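Local coordinates for protein putative transcriptional regulator (Salmonella typhimurium, PDB 1YYV) that probably binds DNA as a transcription factor of the HxlR-like winged helix-turn-helix family and assembles as a dimer of two identical chains, at residues Leu70-Arg81 with Glu92-Val102. Residues are numbered along the deposited sequence; the frame is centred on the assembly and turned at random.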
# COMPACT_ATOMS: atom_id res chain seq x y z
N LEU A 70 10.67 -3.73 10.32
CA LEU A 70 11.36 -4.99 10.07
C LEU A 70 10.72 -6.08 10.88
O LEU A 70 10.55 -7.20 10.40
CB LEU A 70 12.87 -4.88 10.41
CG LEU A 70 13.73 -4.23 9.31
CD1 LEU A 70 15.04 -3.80 9.87
CD2 LEU A 70 13.91 -5.22 8.13
N GLN A 71 10.38 -5.75 12.12
CA GLN A 71 9.69 -6.69 12.98
C GLN A 71 8.25 -7.10 12.53
O GLN A 71 7.91 -8.28 12.60
CB GLN A 71 9.62 -6.15 14.42
CG GLN A 71 8.79 -7.08 15.31
CD GLN A 71 9.35 -7.18 16.68
OE1 GLN A 71 8.93 -6.44 17.59
NE2 GLN A 71 10.35 -8.07 16.86
N ALA A 72 7.43 -6.13 12.12
CA ALA A 72 6.10 -6.43 11.60
C ALA A 72 6.17 -7.29 10.33
O ALA A 72 5.38 -8.21 10.15
CB ALA A 72 5.28 -5.13 11.35
N LEU A 73 7.15 -7.03 9.47
CA LEU A 73 7.34 -7.81 8.25
C LEU A 73 7.85 -9.21 8.51
O LEU A 73 7.49 -10.14 7.78
CB LEU A 73 8.23 -7.07 7.25
CG LEU A 73 7.70 -5.75 6.64
CD1 LEU A 73 8.77 -5.00 5.79
CD2 LEU A 73 6.46 -5.99 5.80
N GLU A 74 8.69 -9.38 9.53
CA GLU A 74 9.20 -10.71 9.89
C GLU A 74 8.11 -11.60 10.48
O GLU A 74 7.99 -12.78 10.10
CB GLU A 74 10.40 -10.64 10.84
CG GLU A 74 10.90 -12.05 11.25
CD GLU A 74 11.98 -12.06 12.33
OE1 GLU A 74 12.22 -11.02 13.01
OE2 GLU A 74 12.58 -13.16 12.50
N GLN A 75 7.31 -11.04 11.39
CA GLN A 75 6.26 -11.85 11.99
C GLN A 75 5.10 -12.15 11.05
O GLN A 75 4.37 -13.12 11.28
CB GLN A 75 5.81 -11.41 13.41
CG GLN A 75 5.43 -9.96 13.57
CD GLN A 75 5.68 -9.43 15.00
OE1 GLN A 75 6.58 -9.90 15.70
NE2 GLN A 75 4.91 -8.41 15.40
N ASP A 76 4.98 -11.35 9.97
CA ASP A 76 4.05 -11.65 8.88
C ASP A 76 4.58 -12.80 8.02
O ASP A 76 3.81 -13.49 7.39
CB ASP A 76 3.80 -10.40 8.02
CG ASP A 76 2.82 -9.40 8.69
OD1 ASP A 76 2.21 -9.75 9.73
OD2 ASP A 76 2.65 -8.26 8.18
N GLY A 77 5.89 -13.02 8.01
CA GLY A 77 6.45 -14.17 7.30
C GLY A 77 7.16 -13.79 6.01
O GLY A 77 7.40 -14.66 5.15
N PHE A 78 7.50 -12.50 5.89
CA PHE A 78 8.06 -11.98 4.66
C PHE A 78 9.59 -11.90 4.71
O PHE A 78 10.24 -11.78 3.66
CB PHE A 78 7.47 -10.60 4.32
CG PHE A 78 5.96 -10.56 4.22
CD1 PHE A 78 5.25 -11.57 3.54
CD2 PHE A 78 5.24 -9.52 4.77
CE1 PHE A 78 3.87 -11.53 3.42
CE2 PHE A 78 3.86 -9.46 4.66
CZ PHE A 78 3.17 -10.46 4.00
N LEU A 79 10.17 -11.93 5.91
CA LEU A 79 11.62 -11.79 6.03
C LEU A 79 12.26 -12.90 6.83
O LEU A 79 11.68 -13.41 7.80
CB LEU A 79 12.06 -10.45 6.65
CG LEU A 79 11.38 -9.17 6.24
CD1 LEU A 79 11.87 -8.07 7.11
CD2 LEU A 79 11.56 -8.84 4.73
N ASN A 80 13.45 -13.27 6.39
CA ASN A 80 14.42 -13.98 7.23
C ASN A 80 15.32 -13.01 7.97
O ASN A 80 15.84 -12.06 7.38
CB ASN A 80 15.21 -14.99 6.40
CG ASN A 80 14.33 -16.12 5.93
OD1 ASN A 80 14.30 -16.44 4.74
ND2 ASN A 80 13.54 -16.70 6.86
N ARG A 81 15.42 -13.20 9.28
CA ARG A 81 16.35 -12.43 10.07
C ARG A 81 17.45 -13.29 10.71
O ARG A 81 17.17 -14.16 11.55
CB ARG A 81 15.62 -11.60 11.12
CG ARG A 81 16.59 -10.82 12.01
CD ARG A 81 15.91 -10.38 13.25
NE ARG A 81 15.47 -11.54 14.01
CZ ARG A 81 14.99 -11.50 15.25
NH1 ARG A 81 14.90 -10.33 15.91
NH2 ARG A 81 14.62 -12.63 15.84
N GLU A 92 21.23 -9.48 9.58
CA GLU A 92 20.91 -9.48 8.16
C GLU A 92 19.49 -9.93 7.87
O GLU A 92 18.97 -10.84 8.55
CB GLU A 92 21.90 -10.37 7.40
CG GLU A 92 23.05 -9.58 6.85
CD GLU A 92 24.27 -10.40 6.67
OE1 GLU A 92 24.13 -11.47 6.07
OE2 GLU A 92 25.37 -9.97 7.14
N TYR A 93 18.92 -9.32 6.83
CA TYR A 93 17.53 -9.50 6.36
C TYR A 93 17.49 -9.91 4.91
O TYR A 93 18.15 -9.32 4.08
CB TYR A 93 16.73 -8.18 6.52
CG TYR A 93 16.65 -7.73 7.95
CD1 TYR A 93 15.71 -8.27 8.81
CD2 TYR A 93 17.57 -6.83 8.46
CE1 TYR A 93 15.67 -7.91 10.15
CE2 TYR A 93 17.54 -6.45 9.80
CZ TYR A 93 16.58 -7.00 10.64
OH TYR A 93 16.51 -6.64 11.96
N SER A 94 16.67 -10.90 4.61
CA SER A 94 16.30 -11.20 3.24
C SER A 94 14.82 -11.60 3.19
O SER A 94 14.19 -11.83 4.23
CB SER A 94 17.17 -12.33 2.68
OG SER A 94 17.11 -13.46 3.54
N LEU A 95 14.30 -11.72 1.96
CA LEU A 95 12.94 -12.15 1.71
C LEU A 95 12.78 -13.67 1.73
O LEU A 95 13.60 -14.40 1.18
CB LEU A 95 12.44 -11.65 0.35
CG LEU A 95 12.44 -10.16 0.08
CD1 LEU A 95 12.37 -9.96 -1.39
CD2 LEU A 95 11.29 -9.45 0.80
N THR A 96 11.70 -14.11 2.36
CA THR A 96 11.24 -15.46 2.24
C THR A 96 10.58 -15.62 0.86
O THR A 96 10.34 -14.60 0.16
CB THR A 96 10.25 -15.76 3.38
OG1 THR A 96 9.09 -14.93 3.21
CG2 THR A 96 10.91 -15.49 4.75
N PRO A 97 10.31 -16.87 0.42
CA PRO A 97 9.44 -17.04 -0.78
C PRO A 97 8.11 -16.30 -0.72
O PRO A 97 7.71 -15.68 -1.70
CB PRO A 97 9.21 -18.56 -0.84
CG PRO A 97 10.48 -19.11 -0.21
CD PRO A 97 10.78 -18.16 0.94
N LEU A 98 7.43 -16.36 0.43
CA LEU A 98 6.21 -15.56 0.63
C LEU A 98 6.48 -14.05 0.49
O LEU A 98 5.67 -13.29 -0.09
CB LEU A 98 5.55 -15.88 1.99
CG LEU A 98 4.11 -15.39 2.18
CD1 LEU A 98 3.13 -16.19 1.27
CD2 LEU A 98 3.67 -15.45 3.64
N GLY A 99 7.60 -13.61 1.03
CA GLY A 99 8.00 -12.21 0.95
C GLY A 99 8.38 -11.73 -0.43
O GLY A 99 8.19 -10.57 -0.74
N GLU A 100 8.94 -12.63 -1.24
CA GLU A 100 9.20 -12.38 -2.68
C GLU A 100 7.90 -12.09 -3.47
O GLU A 100 7.88 -11.21 -4.34
CB GLU A 100 9.92 -13.58 -3.31
CG GLU A 100 11.36 -13.78 -2.80
CD GLU A 100 12.07 -15.02 -3.37
OE1 GLU A 100 11.51 -15.70 -4.25
OE2 GLU A 100 13.21 -15.32 -2.92
N GLN A 101 6.83 -12.82 -3.16
CA GLN A 101 5.54 -12.62 -3.83
C GLN A 101 4.95 -11.24 -3.58
O GLN A 101 4.68 -10.50 -4.52
CB GLN A 101 4.56 -13.72 -3.42
CG GLN A 101 5.00 -15.16 -3.86
CD GLN A 101 4.00 -16.23 -3.39
OE1 GLN A 101 2.77 -16.02 -3.39
NE2 GLN A 101 4.53 -17.38 -2.98
N VAL A 102 4.78 -10.88 -2.31
CA VAL A 102 4.21 -9.57 -1.96
C VAL A 102 5.08 -8.43 -2.45
O VAL A 102 4.56 -7.38 -2.86
CB VAL A 102 3.96 -9.43 -0.44
CG1 VAL A 102 5.25 -9.25 0.32
CG2 VAL A 102 2.98 -8.29 -0.15
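With CG beside the backbone N in both residues (chi1 -61° in Tyr93, -82° in Leu70), the phenol ring of the strand lies against the isobutyl group of helix 66-76. Leu70 CD2 stands 3.6 Å from the Tyr93 ring centroid, close to the ring normal, a CH-pi contact, while Leu70 CD1 lies against Tyr93 CZ and CE2. This is the root of the wing in a winged helix-turn-helix domain: helix 66-76 ends, strand 79-84 pairs with strand 90-95 as a beta hairpin, and helix 97-103 follows. Phe51 and Leu54 of helix 51-55 also pack on both Leu70 and Tyr93. Alongside the phenol, pointing the same way, runs the aliphatic part of Arg81, with CG 3.6 Å from Tyr93 CE1; its bend at chi3 brings NE near Glu74, whose OE1 lies over one guanidinium face with no N-H aimed at it, an attraction of charge alone.

Segments 79-81 and 92-95 run antiparallel, their directions 155° apart, and Asn80 and Ser94 form the hydrogen-bonded pair: Asn80 N to Ser94 O is 2.7 Å and Ser94 N to Asn80 O 3.1 Å. Before the first strand, Gly77 closes helix 66-76 in a Schellman motif, with positive phi and bonds from Phe78 N to Leu73 O and Gly77 N to Glu74 O. Val102 CG1 sits over one face of the Phe78 ring, 4.0 Å from its centroid, and Leu98 CD2 meets Phe78 CE1, oblique to the ring; Trp112 of the second subunit packs on all three side chains, placing this end at the dimer interface. Thr96 N donates to Phe78 O from above the carbonyl plane. The N-cap hydroxyl joins both helices: Thr96 OG1 accepts from Gly99 N at 3.0 Å and donates to Gly77 O at 2.6 Å.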